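Local coordinates for protein teichoic acid D-alanine hydrolase (Staphylococcus aureus, PDB 5ZH8) that removes D-alanyl groups from wall teichoic acid and lipoteichoic acid in the staphylococcal cell envelope, and affects methicillin resistance and autolysis, at residues L156-T161 with I223-G228; T293-L298 with F351-N356; K179-K184 with Q197-D202. One frame throughout, in Å; residues are numbered along the deposited sequence.

The three contacts lie in one protein of the beta-lactamase and penicillin-binding protein family, whose fold joins a helical region to an antiparallel sheet. Contacts 1 and 3 belong to the helical part, with centres about 17 Å apart. They touch directly: Lys-160 O accepts a probable hydrogen bond of 2.7 Å from Gln-197 NE2, and Phe-159 packs on Gln-197. Contact 3 joins residues that fall between the two segments of contact 1 in the chain. Contact 2 packs helix 292-303 on the large sheet. Its centre is about 31 Å from that of either other contact, and its nearest atoms are about 14 Å from contact 1 and 16 Å from contact 3.

Contact 1 (L156-T161 with I223-G228); sequences LPWFKT and IEEVTG
Leu-156 and Glu-225 meet through one methyl group. CD1 of Leu-156 lies 3.7 Å from Glu-225 CG and 3.8 Å from Glu-225 CB, so the leucine rests on the aliphatic base of the glutamate. The two side chains cross at about a right angle. Glu-225 has CG turned away from its own backbone N (chi1 -167°), and the chain then bends at chi2 (71°). This bend brings the carboxylate back beside the leucine, with OE1 of Glu-225 also 3.7 Å from Leu-156 CD1. The same oxygen stands near the plane of the Trp-158 indole, at its edge, 4.3 Å from NE1. That is a loose approach and not a bond.

Leu-156 also packs on the indole within the loop. Its CG sits 3.8 Å above one face of the Trp-158 ring, toward the rim. Lys-194 makes a cation-pi contact with the same ring, and Val-193 touches the Trp-158 side chain. The side chain of Lys-221, one turn before Glu-225, touches both Leu-156 and Trp-158.

The loop forms a type I beta turn from Leu-156 to Phe-159, closed by Phe-159 N to Leu-156 O at 2.9 Å. An inverse gamma turn centred on Phe-159 follows at once. The contact joins the loop after helix 152-155 to the C-terminal end of helix 213-227, in the helical part of the beta-lactamase-like fold. Phe-159 is buried and touches Val-193 and Val-218.

Glu-225 is on the exposed side of its helix. Gly-228, just past the helix, has positive phi (63°), and its N makes a weak hydrogen bond to Glu-224 O.

Contact 2 (T293-L298 with F351-N356); sequences TDMGKL and FTVYYN
Met-295 reaches the strand because its CG is anti to the backbone N (chi1 179°), after which the chain bends at chi2 and again at chi3 (97°). The bends bring the terminal methyl CE back to the rim of the Phe-351 ring. Phe-351 CG is also anti (chi1 -161°), which carries the ring toward the helix.

The methionine meets the ring at its edge. CG of Met-295 lies in the ring plane, 3.9 Å from Phe-351 CE1. The terminal methyl CE of Met-295 comes equally near to the same CE1 atom, at 3.9 Å, while Met-295 CB is 4.0 Å from Phe-351 CZ. The ring rim is thus touched by the base and the end of one side chain. On Val-353 the branch that touches is CG2, 3.7 Å from Met-295 CG. All three side chains are buried, and the contact is purely apolar.

Phe-351 and Val-353 are two apart on the strand, so both point to the same face of the sheet. Helix 292-303 packs on this face of the central antiparallel sheet of the beta-lactamase-like fold. Strand 349-355 runs between strands 340-346 and 359-365. Leu-342 of the first and Val-362 of the second also touch Met-295, so the methionine packs across three neighbouring strands.

Contact 3 (K179-K184 with Q197-D202); sequences KYKSSK and QKRGID
Arg-199 meets the loop at two places, the backbone of Lys-179 and the side chain of Lys-181. The polar approach is to the backbone. NH1 of Arg-199 lies 3.2 Å from the carbonyl O of Lys-179, and that oxygen sits at the guanidinium edge, in its plane.

The van der Waals one is to the methylenes of Lys-181. CG and CD of Lys-181 are each 3.9 Å from Arg-199 NH1, and CD stands over one face of the guanidinium. The side chains cross at about a right angle. Arg-199 is bent at chi3 (72°), which turns its end group across the loop. Lys-181 bends at chi3 as well (73°). The arginine meets the methylenes of the lysine, while NZ of Lys-181 stays 5.9 Å from Arg-199 NH1. These like charges lie on the protein surface, where solvent would be expected to screen them.

Here the end of helix 189-199 joins the loop that precedes it, in the helical region of this beta-lactamase relative. Backbone hydrogen bonds link Gly-200 with Tyr-178 and Asp-202 with Gly-176. Gly-200 leaves the helix with positive phi.

Behind the contact, Tyr-180 packs on Ala-192 and Ile-196 of that helix, and its OH is hydrogen-bonded with Gln-281 OE1.

Contact 1 (L156-T161 with I223-G228)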
ATOM      1  N   LEU A 156     -30.226   4.811  18.072  1.00 68.22           N
ATOM      2  CA  LEU A 156     -29.388   6.003  18.071  1.00 70.15           C
ATOM      3  C   LEU A 156     -30.183   7.161  17.458  1.00 73.83           C
ATOM      4  O   LEU A 156     -29.914   7.572  16.332  1.00 74.40           O
ATOM      5  CB  LEU A 156     -28.104   5.711  17.284  1.00 68.37           C
ATOM      6  CG  LEU A 156     -26.872   6.567  17.559  1.00 69.05           C
ATOM      7  CD1 LEU A 156     -26.510   6.602  19.048  1.00 69.27           C
ATOM      8  CD2 LEU A 156     -25.710   6.034  16.728  1.00 66.98           C
ATOM      9  N   PRO A 157     -31.178   7.684  18.210  1.00 76.84           N
ATOM     10  CA  PRO A 157     -32.182   8.667  17.754  1.00 80.21           C
ATOM     11  C   PRO A 157     -31.650   9.825  16.916  1.00 82.49           C
ATOM     12  O   PRO A 157     -32.292  10.220  15.944  1.00 84.06           O
ATOM     13  CB  PRO A 157     -32.765   9.201  19.061  1.00 82.05           C
ATOM     14  CG  PRO A 157     -32.606   8.081  20.025  1.00 79.61           C
ATOM     15  CD  PRO A 157     -31.380   7.323  19.628  1.00 76.69           C
ATOM     16  N   TRP A 158     -30.495  10.364  17.298  1.00 83.06           N
ATOM     17  CA  TRP A 158     -29.920  11.524  16.609  1.00 85.70           C
ATOM     18  C   TRP A 158     -29.305  11.184  15.250  1.00 84.48           C
ATOM     19  O   TRP A 158     -29.192  12.064  14.398  1.00 86.67           O
ATOM     20  CB  TRP A 158     -28.902  12.268  17.490  1.00 86.91           C
ATOM     21  CG  TRP A 158     -27.872  11.411  18.160  1.00 84.32           C
ATOM     22  CD1 TRP A 158     -27.946  10.867  19.410  1.00 83.61           C
ATOM     23  CD2 TRP A 158     -26.608  11.018  17.626  1.00 82.74           C
ATOM     24  NE1 TRP A 158     -26.808  10.154  19.687  1.00 81.30           N
ATOM     25  CE2 TRP A 158     -25.968  10.230  18.608  1.00 80.76           C
ATOM     26  CE3 TRP A 158     -25.953  11.251  16.410  1.00 82.94           C
ATOM     27  CZ2 TRP A 158     -24.703   9.670  18.413  1.00 78.80           C
ATOM     28  CZ3 TRP A 158     -24.691  10.705  16.220  1.00 80.82           C
ATOM     29  CH2 TRP A 158     -24.080   9.921  17.217  1.00 78.77           C
ATOM     30  N   PHE A 159     -28.925   9.923  15.038  1.00 81.17           N
ATOM     31  CA  PHE A 159     -28.411   9.495  13.741  1.00 79.99           C
ATOM     32  C   PHE A 159     -29.539   9.423  12.705  1.00 81.89           C
ATOM     33  O   PHE A 159     -30.023   8.340  12.360  1.00 80.27           O
ATOM     34  CB  PHE A 159     -27.686   8.149  13.853  1.00 76.08           C
ATOM     35  CG  PHE A 159     -26.789   7.853  12.684  1.00 74.70           C
ATOM     36  CD1 PHE A 159     -25.473   8.290  12.687  1.00 74.10           C
ATOM     37  CD2 PHE A 159     -27.264   7.156  11.575  1.00 74.08           C
ATOM     38  CE1 PHE A 159     -24.646   8.036  11.617  1.00 73.14           C
ATOM     39  CE2 PHE A 159     -26.437   6.896  10.495  1.00 73.12           C
ATOM     40  CZ  PHE A 159     -25.126   7.336  10.517  1.00 72.68           C
ATOM     41  N   LYS A 160     -29.954  10.591  12.218  1.00 85.76           N
ATOM     42  CA  LYS A 160     -31.031  10.688  11.239  1.00 88.14           C
ATOM     43  C   LYS A 160     -30.466  10.709   9.827  1.00 88.38           C
ATOM     44  O   LYS A 160     -29.372  11.225   9.589  1.00 88.57           O
ATOM     45  CB  LYS A 160     -31.883  11.929  11.500  1.00 92.59           C
ATOM     46  CG  LYS A 160     -33.308  11.622  11.955  1.00 93.91           C
ATOM     47  CD  LYS A 160     -34.090  10.822  10.915  1.00 94.03           C
ATOM     48  CE  LYS A 160     -35.597  10.987  11.073  1.00 96.70           C
ATOM     49  NZ  LYS A 160     -36.334  10.164  10.076  1.00 96.66           N
ATOM     50  N   THR A 161     -31.226  10.143   8.893  1.00 88.69           N
ATOM     51  CA  THR A 161     -30.740   9.877   7.541  1.00 88.64           C
ATOM     52  C   THR A 161     -31.889   9.908   6.532  1.00 91.19           C
ATOM     53  O   THR A 161     -32.998   9.478   6.841  1.00 91.63           O
ATOM     54  CB  THR A 161     -30.019   8.509   7.490  1.00 84.70           C
ATOM     55  OG1 THR A 161     -30.000   8.015   6.147  1.00 85.01           O
ATOM     56  CG2 THR A 161     -30.718   7.487   8.387  1.00 82.68           C
ATOM     57  N   ILE A 223     -23.737   0.192  20.010  1.00 52.09           N
ATOM     58  CA  ILE A 223     -23.387  -0.651  21.150  1.00 51.24           C
ATOM     59  C   ILE A 223     -23.317   0.191  22.419  1.00 52.78           C
ATOM     60  O   ILE A 223     -23.892  -0.171  23.440  1.00 53.35           O
ATOM     61  CB  ILE A 223     -22.048  -1.396  20.929  1.00 49.43           C
ATOM     62  CG1 ILE A 223     -22.202  -2.454  19.830  1.00 47.85           C
ATOM     63  CG2 ILE A 223     -21.557  -2.057  22.214  1.00 49.36           C
ATOM     64  CD1 ILE A 223     -20.893  -2.951  19.263  1.00 46.43           C
ATOM     65  N   GLU A 224     -22.615   1.315  22.347  1.00 53.66           N
ATOM     66  CA  GLU A 224     -22.470   2.183  23.510  1.00 55.68           C
ATOM     67  C   GLU A 224     -23.815   2.721  23.994  1.00 57.44           C
ATOM     68  O   GLU A 224     -24.077   2.745  25.194  1.00 58.31           O
ATOM     69  CB  GLU A 224     -21.519   3.344  23.212  1.00 56.60           C
ATOM     70  CG  GLU A 224     -20.056   2.941  23.173  1.00 55.39           C
ATOM     71  CD  GLU A 224     -19.126   4.131  23.081  1.00 56.94           C
ATOM     72  OE1 GLU A 224     -19.580   5.228  22.677  1.00 58.78           O
ATOM     73  OE2 GLU A 224     -17.934   3.964  23.416  1.00 56.66           O
ATOM     74  N   GLU A 225     -24.658   3.132  23.048  1.00 57.99           N
ATOM     75  CA  GLU A 225     -25.941   3.764  23.358  1.00 60.10           C
ATOM     76  C   GLU A 225     -26.929   2.785  23.996  1.00 59.64           C
ATOM     77  O   GLU A 225     -27.603   3.143  24.949  1.00 61.59           O
ATOM     78  CB  GLU A 225     -26.556   4.366  22.086  1.00 60.94           C
ATOM     79  CG  GLU A 225     -27.720   5.314  22.326  1.00 63.76           C
ATOM     80  CD  GLU A 225     -27.300   6.633  22.944  1.00 66.45           C
ATOM     81  OE1 GLU A 225     -26.166   7.100  22.664  1.00 66.43           O
ATOM     82  OE2 GLU A 225     -28.118   7.206  23.704  1.00 68.66           O
ATOM     83  N   VAL A 226     -27.015   1.564  23.465  1.00 57.51           N
ATOM     84  CA  VAL A 226     -27.967   0.567  23.975  1.00 57.19           C
ATOM     85  C   VAL A 226     -27.538   0.005  25.318  1.00 56.97           C
ATOM     86  O   VAL A 226     -28.386  -0.320  26.146  1.00 58.34           O
ATOM     87  CB  VAL A 226     -28.200  -0.617  23.004  1.00 55.50           C
ATOM     88  CG1 VAL A 226     -28.771  -0.137  21.682  1.00 55.94           C
ATOM     89  CG2 VAL A 226     -26.932  -1.430  22.799  1.00 53.67           C
ATOM     90  N   THR A 227     -26.230  -0.113  25.528  1.00 55.63           N
ATOM     91  CA  THR A 227     -25.684  -0.661  26.768  1.00 55.60           C
ATOM     92  C   THR A 227     -25.466   0.417  27.831  1.00 57.75           C
ATOM     93  O   THR A 227     -25.315   0.106  29.013  1.00 58.59           O
ATOM     94  CB  THR A 227     -24.335  -1.368  26.527  1.00 53.74           C
ATOM     95  OG1 THR A 227     -23.347  -0.412  26.116  1.00 53.86           O
ATOM     96  CG2 THR A 227     -24.466  -2.447  25.457  1.00 51.63           C
ATOM     97  N   GLY A 228     -25.437   1.679  27.407  1.00 58.76           N
ATOM     98  CA  GLY A 228     -25.103   2.781  28.294  1.00 61.15           C
ATOM     99  C   GLY A 228     -23.691   2.684  28.843  1.00 61.15           C
ATOM    100  O   GLY A 228     -23.398   3.240  29.893  1.00 63.44           O
TER

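Contact 2 (T293-L298 with F351-N356)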
ATOM      1  N   THR A 293      -1.033 -14.533  18.815  1.00 48.78           N
ATOM      2  CA  THR A 293      -1.477 -15.640  19.660  1.00 50.05           C
ATOM      3  C   THR A 293      -2.881 -15.401  20.214  1.00 49.96           C
ATOM      4  O   THR A 293      -3.713 -16.305  20.186  1.00 49.78           O
ATOM      5  CB  THR A 293      -0.510 -15.902  20.831  1.00 52.18           C
ATOM      6  OG1 THR A 293      -0.374 -14.715  21.617  1.00 53.49           O
ATOM      7  CG2 THR A 293       0.852 -16.327  20.329  1.00 52.89           C
ATOM      8  N   ASP A 294      -3.134 -14.190  20.709  1.00 50.53           N
ATOM      9  CA  ASP A 294      -4.454 -13.817  21.235  1.00 50.41           C
ATOM     10  C   ASP A 294      -5.548 -13.896  20.178  1.00 49.22           C
ATOM     11  O   ASP A 294      -6.677 -14.298  20.481  1.00 49.26           O
ATOM     12  CB  ASP A 294      -4.438 -12.409  21.835  1.00 51.04           C
ATOM     13  CG  ASP A 294      -4.271 -12.411  23.351  1.00 53.21           C
ATOM     14  OD1 ASP A 294      -3.662 -13.356  23.902  1.00 54.29           O
ATOM     15  OD2 ASP A 294      -4.760 -11.454  23.996  1.00 53.98           O
ATOM     16  N   MET A 295      -5.223 -13.510  18.946  1.00 48.45           N
ATOM     17  CA  MET A 295      -6.191 -13.588  17.851  1.00 47.51           C
ATOM     18  C   MET A 295      -6.583 -15.032  17.560  1.00 47.77           C
ATOM     19  O   MET A 295      -7.750 -15.323  17.332  1.00 47.57           O
ATOM     20  CB  MET A 295      -5.634 -12.936  16.586  1.00 46.78           C
ATOM     21  CG  MET A 295      -6.566 -12.999  15.377  1.00 45.83           C
ATOM     22  SD  MET A 295      -8.281 -12.482  15.618  1.00 45.40           S
ATOM     23  CE  MET A 295      -8.214 -10.787  15.053  1.00 45.33           C
ATOM     24  N   GLY A 296      -5.603 -15.929  17.555  1.00 48.63           N
ATOM     25  CA  GLY A 296      -5.878 -17.352  17.401  1.00 49.00           C
ATOM     26  C   GLY A 296      -6.651 -17.887  18.593  1.00 49.88           C
ATOM     27  O   GLY A 296      -7.588 -18.671  18.438  1.00 50.14           O
ATOM     28  N   LYS A 297      -6.249 -17.461  19.788  1.00 50.78           N
ATOM     29  CA  LYS A 297      -6.923 -17.839  21.030  1.00 51.88           C
ATOM     30  C   LYS A 297      -8.397 -17.415  20.999  1.00 50.88           C
ATOM     31  O   LYS A 297      -9.266 -18.136  21.484  1.00 51.36           O
ATOM     32  CB  LYS A 297      -6.199 -17.205  22.229  1.00 53.49           C
ATOM     33  CG  LYS A 297      -6.706 -17.659  23.584  1.00 55.57           C
ATOM     34  CD  LYS A 297      -6.081 -16.883  24.738  1.00 57.39           C
ATOM     35  CE  LYS A 297      -4.633 -17.284  24.981  1.00 59.18           C
ATOM     36  NZ  LYS A 297      -4.106 -16.716  26.255  1.00 61.33           N
ATOM     37  N   LEU A 298      -8.670 -16.243  20.426  1.00 49.35           N
ATOM     38  CA  LEU A 298     -10.040 -15.751  20.265  1.00 48.20           C
ATOM     39  C   LEU A 298     -10.867 -16.626  19.324  1.00 47.18           C
ATOM     40  O   LEU A 298     -11.970 -17.037  19.659  1.00 47.79           O
ATOM     41  CB  LEU A 298     -10.019 -14.315  19.737  1.00 47.22           C
ATOM     42  CG  LEU A 298     -11.342 -13.713  19.274  1.00 46.60           C
ATOM     43  CD1 LEU A 298     -12.340 -13.653  20.419  1.00 47.42           C
ATOM     44  CD2 LEU A 298     -11.082 -12.341  18.673  1.00 46.18           C
ATOM     45  N   PHE A 351      -2.694  -6.942   9.267  1.00 40.42           N
ATOM     46  CA  PHE A 351      -3.035  -7.993  10.209  1.00 39.67           C
ATOM     47  C   PHE A 351      -4.048  -8.929   9.554  1.00 38.75           C
ATOM     48  O   PHE A 351      -5.193  -8.551   9.310  1.00 38.48           O
ATOM     49  CB  PHE A 351      -3.605  -7.369  11.482  1.00 39.93           C
ATOM     50  CG  PHE A 351      -3.567  -8.277  12.668  1.00 39.57           C
ATOM     51  CD1 PHE A 351      -4.585  -9.184  12.891  1.00 38.72           C
ATOM     52  CD2 PHE A 351      -2.506  -8.223  13.560  1.00 40.45           C
ATOM     53  CE1 PHE A 351      -4.548 -10.025  13.983  1.00 38.88           C
ATOM     54  CE2 PHE A 351      -2.462  -9.062  14.658  1.00 40.62           C
ATOM     55  CZ  PHE A 351      -3.484  -9.969  14.867  1.00 39.79           C
ATOM     56  N   THR A 352      -3.616 -10.149   9.263  1.00 38.38           N
ATOM     57  CA  THR A 352      -4.391 -11.050   8.426  1.00 37.98           C
ATOM     58  C   THR A 352      -4.520 -12.416   9.088  1.00 37.60           C
ATOM     59  O   THR A 352      -3.599 -12.884   9.753  1.00 37.95           O
ATOM     60  CB  THR A 352      -3.754 -11.182   7.025  1.00 38.51           C
ATOM     61  OG1 THR A 352      -3.486  -9.875   6.486  1.00 38.97           O
ATOM     62  CG2 THR A 352      -4.675 -11.926   6.077  1.00 38.54           C
ATOM     63  N   VAL A 353      -5.685 -13.034   8.913  1.00 37.27           N
ATOM     64  CA  VAL A 353      -6.006 -14.312   9.540  1.00 37.21           C
ATOM     65  C   VAL A 353      -6.688 -15.178   8.501  1.00 37.29           C
ATOM     66  O   VAL A 353      -7.688 -14.774   7.917  1.00 37.25           O
ATOM     67  CB  VAL A 353      -6.985 -14.162  10.731  1.00 37.24           C
ATOM     68  CG1 VAL A 353      -7.150 -15.491  11.454  1.00 37.66           C
ATOM     69  CG2 VAL A 353      -6.523 -13.086  11.705  1.00 37.35           C
ATOM     70  N   TYR A 354      -6.134 -16.356   8.263  1.00 37.74           N
ATOM     71  CA  TYR A 354      -6.792 -17.390   7.471  1.00 38.09           C
ATOM     72  C   TYR A 354      -7.025 -18.544   8.418  1.00 38.48           C
ATOM     73  O   TYR A 354      -6.112 -18.914   9.159  1.00 38.45           O
ATOM     74  CB  TYR A 354      -5.883 -17.875   6.349  1.00 38.61           C
ATOM     75  CG  TYR A 354      -5.952 -17.116   5.044  1.00 38.51           C
ATOM     76  CD1 TYR A 354      -6.339 -15.783   4.980  1.00 37.91           C
ATOM     77  CD2 TYR A 354      -5.573 -17.745   3.865  1.00 39.22           C
ATOM     78  CE1 TYR A 354      -6.373 -15.119   3.770  1.00 38.42           C
ATOM     79  CE2 TYR A 354      -5.596 -17.090   2.660  1.00 39.52           C
ATOM     80  CZ  TYR A 354      -5.995 -15.785   2.612  1.00 39.23           C
ATOM     81  OH  TYR A 354      -6.008 -15.174   1.384  1.00 40.22           O
ATOM     82  N   TYR A 355      -8.233 -19.108   8.418  1.00 38.88           N
ATOM     83  CA  TYR A 355      -8.474 -20.273   9.254  1.00 39.76           C
ATOM     84  C   TYR A 355      -9.571 -21.192   8.775  1.00 40.55           C
ATOM     85  O   TYR A 355     -10.387 -20.829   7.924  1.00 40.51           O
ATOM     86  CB  TYR A 355      -8.734 -19.861  10.708  1.00 39.67           C
ATOM     87  CG  TYR A 355     -10.086 -19.261  11.008  1.00 39.40           C
ATOM     88  CD1 TYR A 355     -11.169 -20.068  11.332  1.00 39.94           C
ATOM     89  CD2 TYR A 355     -10.271 -17.885  11.018  1.00 38.80           C
ATOM     90  CE1 TYR A 355     -12.399 -19.520  11.629  1.00 39.90           C
ATOM     91  CE2 TYR A 355     -11.506 -17.330  11.319  1.00 38.63           C
ATOM     92  CZ  TYR A 355     -12.562 -18.153  11.624  1.00 39.08           C
ATOM     93  OH  TYR A 355     -13.791 -17.617  11.917  1.00 39.26           O
ATOM     94  N   ASN A 356      -9.539 -22.402   9.327  1.00 41.72           N
ATOM     95  CA  ASN A 356     -10.591 -23.395   9.156  1.00 42.94           C
ATOM     96  C   ASN A 356     -10.720 -24.194  10.467  1.00 44.27           C
ATOM     97  O   ASN A 356     -10.337 -23.689  11.526  1.00 44.14           O
ATOM     98  CB  ASN A 356     -10.332 -24.273   7.914  1.00 43.73           C
ATOM     99  CG  ASN A 356      -9.056 -25.082   8.000  1.00 44.29           C
ATOM    100  OD1 ASN A 356      -8.541 -25.355   9.078  1.00 44.44           O
ATOM    101  ND2 ASN A 356      -8.553 -25.494   6.850  1.00 44.91           N
TER

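Contact 3 (K179-K184 with Q197-D202)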
ATOM      1  N   LYS A 179     -18.007   7.436   2.319  1.00 73.63           N
ATOM      2  CA  LYS A 179     -16.842   6.842   2.970  1.00 71.41           C
ATOM      3  C   LYS A 179     -16.335   7.766   4.074  1.00 71.71           C
ATOM      4  O   LYS A 179     -16.298   8.981   3.896  1.00 74.42           O
ATOM      5  CB  LYS A 179     -15.735   6.552   1.958  1.00 71.92           C
ATOM      6  CG  LYS A 179     -15.074   5.192   2.139  1.00 69.40           C
ATOM      7  CD  LYS A 179     -14.004   4.944   1.083  1.00 70.27           C
ATOM      8  CE  LYS A 179     -13.129   3.754   1.455  1.00 67.86           C
ATOM      9  NZ  LYS A 179     -12.081   3.471   0.432  1.00 68.49           N
ATOM     10  N   TYR A 180     -15.952   7.177   5.207  1.00 69.35           N
ATOM     11  CA  TYR A 180     -15.570   7.927   6.388  1.00 70.05           C
ATOM     12  C   TYR A 180     -14.286   8.661   6.082  1.00 72.03           C
ATOM     13  O   TYR A 180     -13.278   8.057   5.717  1.00 70.87           O
ATOM     14  CB  TYR A 180     -15.340   7.024   7.593  1.00 67.10           C
ATOM     15  CG  TYR A 180     -14.918   7.770   8.846  1.00 67.56           C
ATOM     16  CD1 TYR A 180     -15.769   8.684   9.446  1.00 69.42           C
ATOM     17  CD2 TYR A 180     -13.675   7.551   9.437  1.00 66.47           C
ATOM     18  CE1 TYR A 180     -15.402   9.364  10.599  1.00 70.29           C
ATOM     19  CE2 TYR A 180     -13.301   8.223  10.589  1.00 67.43           C
ATOM     20  CZ  TYR A 180     -14.167   9.129  11.168  1.00 69.26           C
ATOM     21  OH  TYR A 180     -13.789   9.800  12.307  1.00 70.21           O
ATOM     22  N   LYS A 181     -14.344   9.976   6.188  1.00 75.65           N
ATOM     23  CA  LYS A 181     -13.176  10.819   6.032  1.00 77.81           C
ATOM     24  C   LYS A 181     -12.739  11.202   7.435  1.00 78.14           C
ATOM     25  O   LYS A 181     -13.362  12.068   8.053  1.00 80.29           O
ATOM     26  CB  LYS A 181     -13.522  12.065   5.214  1.00 81.80           C
ATOM     27  CG  LYS A 181     -13.507  11.849   3.706  1.00 82.70           C
ATOM     28  CD  LYS A 181     -13.609  13.169   2.952  1.00 86.97           C
ATOM     29  CE  LYS A 181     -12.320  13.978   3.017  1.00 88.75           C
ATOM     30  NZ  LYS A 181     -12.602  15.433   2.874  1.00 93.24           N
ATOM     31  N   SER A 182     -11.685  10.556   7.939  1.00 76.31           N
ATOM     32  CA  SER A 182     -11.163  10.835   9.279  1.00 76.32           C
ATOM     33  C   SER A 182     -10.638  12.275   9.429  1.00 79.83           C
ATOM     34  O   SER A 182     -10.315  12.939   8.441  1.00 81.80           O
ATOM     35  CB  SER A 182     -10.051   9.847   9.628  1.00 73.66           C
ATOM     36  OG  SER A 182      -9.074   9.823   8.601  1.00 73.95           O
ATOM     37  N   SER A 183     -10.593  12.750  10.675  1.00 80.54           N
ATOM     38  CA  SER A 183     -10.018  14.051  11.006  1.00 83.95           C
ATOM     39  C   SER A 183      -9.335  13.994  12.371  1.00 83.93           C
ATOM     40  O   SER A 183      -9.809  13.313  13.279  1.00 82.28           O
ATOM     41  CB  SER A 183     -11.097  15.131  11.013  1.00 86.80           C
ATOM     42  OG  SER A 183     -10.530  16.401  11.276  1.00 90.43           O
ATOM     43  N   LYS A 184      -8.230  14.722  12.510  1.00 86.56           N
ATOM     44  CA  LYS A 184      -7.492  14.788  13.774  1.00 87.22           C
ATOM     45  C   LYS A 184      -8.288  15.566  14.817  1.00 89.28           C
ATOM     46  O   LYS A 184      -8.099  15.384  16.020  1.00 89.22           O
ATOM     47  CB  LYS A 184      -6.125  15.451  13.563  1.00 89.76           C
ATOM     48  CG  LYS A 184      -5.205  14.690  12.617  1.00 88.17           C
ATOM     49  CD  LYS A 184      -3.900  15.452  12.398  1.00 91.12           C
ATOM     50  CE  LYS A 184      -2.774  14.554  11.913  1.00 89.16           C
ATOM     51  NZ  LYS A 184      -1.488  15.280  11.702  1.00 92.09           N
ATOM     52  N   GLN A 197     -22.920  11.377  10.373  1.00 77.74           N
ATOM     53  CA  GLN A 197     -24.344  11.684  10.271  1.00 80.12           C
ATOM     54  C   GLN A 197     -24.579  12.929   9.411  1.00 84.48           C
ATOM     55  O   GLN A 197     -25.507  12.952   8.610  1.00 86.01           O
ATOM     56  CB  GLN A 197     -24.979  11.818  11.668  1.00 80.08           C
ATOM     57  CG  GLN A 197     -26.495  11.917  11.676  1.00 81.43           C
ATOM     58  CD  GLN A 197     -27.027  13.309  11.409  1.00 85.43           C
ATOM     59  OE1 GLN A 197     -26.381  14.304  11.725  1.00 87.11           O
ATOM     60  NE2 GLN A 197     -28.216  13.382  10.828  1.00 87.16           N
ATOM     61  N   LYS A 198     -23.732  13.947   9.566  1.00 86.97           N
ATOM     62  CA  LYS A 198     -23.813  15.150   8.737  1.00 91.37           C
ATOM     63  C   LYS A 198     -23.571  14.840   7.249  1.00 91.94           C
ATOM     64  O   LYS A 198     -24.308  15.325   6.385  1.00 94.77           O
ATOM     65  CB  LYS A 198     -22.839  16.232   9.239  1.00 93.29           C
ATOM     66  CG  LYS A 198     -23.025  17.607   8.612  1.00 98.06           C
ATOM     67  CD  LYS A 198     -24.335  18.263   9.021  1.00101.00           C
ATOM     68  CE  LYS A 198     -24.376  19.719   8.576  1.00106.13           C
ATOM     69  NZ  LYS A 198     -25.652  20.408   8.922  1.00109.31           N
ATOM     70  N   ARG A 199     -22.550  14.039   6.952  1.00 89.69           N
ATOM     71  CA  ARG A 199     -22.256  13.674   5.570  1.00 90.15           C
ATOM     72  C   ARG A 199     -23.404  12.866   4.979  1.00 89.88           C
ATOM     73  O   ARG A 199     -23.766  13.064   3.830  1.00 92.04           O
ATOM     74  CB  ARG A 199     -20.968  12.872   5.480  1.00 87.36           C
ATOM     75  CG  ARG A 199     -19.735  13.624   5.946  1.00 88.25           C
ATOM     76  CD  ARG A 199     -18.513  13.139   5.197  1.00 86.99           C
ATOM     77  NE  ARG A 199     -18.541  13.609   3.813  1.00 89.89           N
ATOM     78  CZ  ARG A 199     -17.967  12.997   2.777  1.00 89.31           C
ATOM     79  NH1 ARG A 199     -17.302  11.846   2.925  1.00 85.60           N
ATOM     80  NH2 ARG A 199     -18.073  13.537   1.565  1.00 92.44           N
ATOM     81  N   GLY A 200     -23.923  11.922   5.761  1.00 87.66           N
ATOM     82  CA  GLY A 200     -25.133  11.198   5.416  1.00 87.84           C
ATOM     83  C   GLY A 200     -25.005  10.261   4.234  1.00 87.28           C
ATOM     84  O   GLY A 200     -23.945   9.674   3.979  1.00 84.85           O
ATOM     85  N   ILE A 201     -26.103  10.143   3.494  1.00 89.76           N
ATOM     86  CA  ILE A 201     -26.257   9.131   2.441  1.00 89.35           C
ATOM     87  C   ILE A 201     -25.788   9.625   1.077  1.00 92.26           C
ATOM     88  O   ILE A 201     -25.882  10.811   0.760  1.00 95.79           O
ATOM     89  CB  ILE A 201     -27.730   8.614   2.384  1.00 90.17           C
ATOM     90  CG1 ILE A 201     -27.838   7.299   3.146  1.00 86.50           C
ATOM     91  CG2 ILE A 201     -28.236   8.337   0.968  1.00 92.27           C
ATOM     92  CD1 ILE A 201     -27.349   7.387   4.571  1.00 84.50           C
ATOM     93  N   ASP A 202     -25.287   8.684   0.283  1.00 91.28           N
ATOM     94  CA  ASP A 202     -24.928   8.921  -1.104  1.00 94.01           C
ATOM     95  C   ASP A 202     -25.918   8.155  -1.989  1.00 95.76           C
ATOM     96  O   ASP A 202     -25.854   6.920  -2.057  1.00 92.90           O
ATOM     97  CB  ASP A 202     -23.500   8.445  -1.353  1.00 91.38           C
ATOM     98  CG  ASP A 202     -23.029   8.730  -2.759  1.00 93.59           C
ATOM     99  OD1 ASP A 202     -23.494   9.718  -3.361  1.00 97.34           O
ATOM    100  OD2 ASP A 202     -22.181   7.965  -3.260  1.00 91.59           O
TER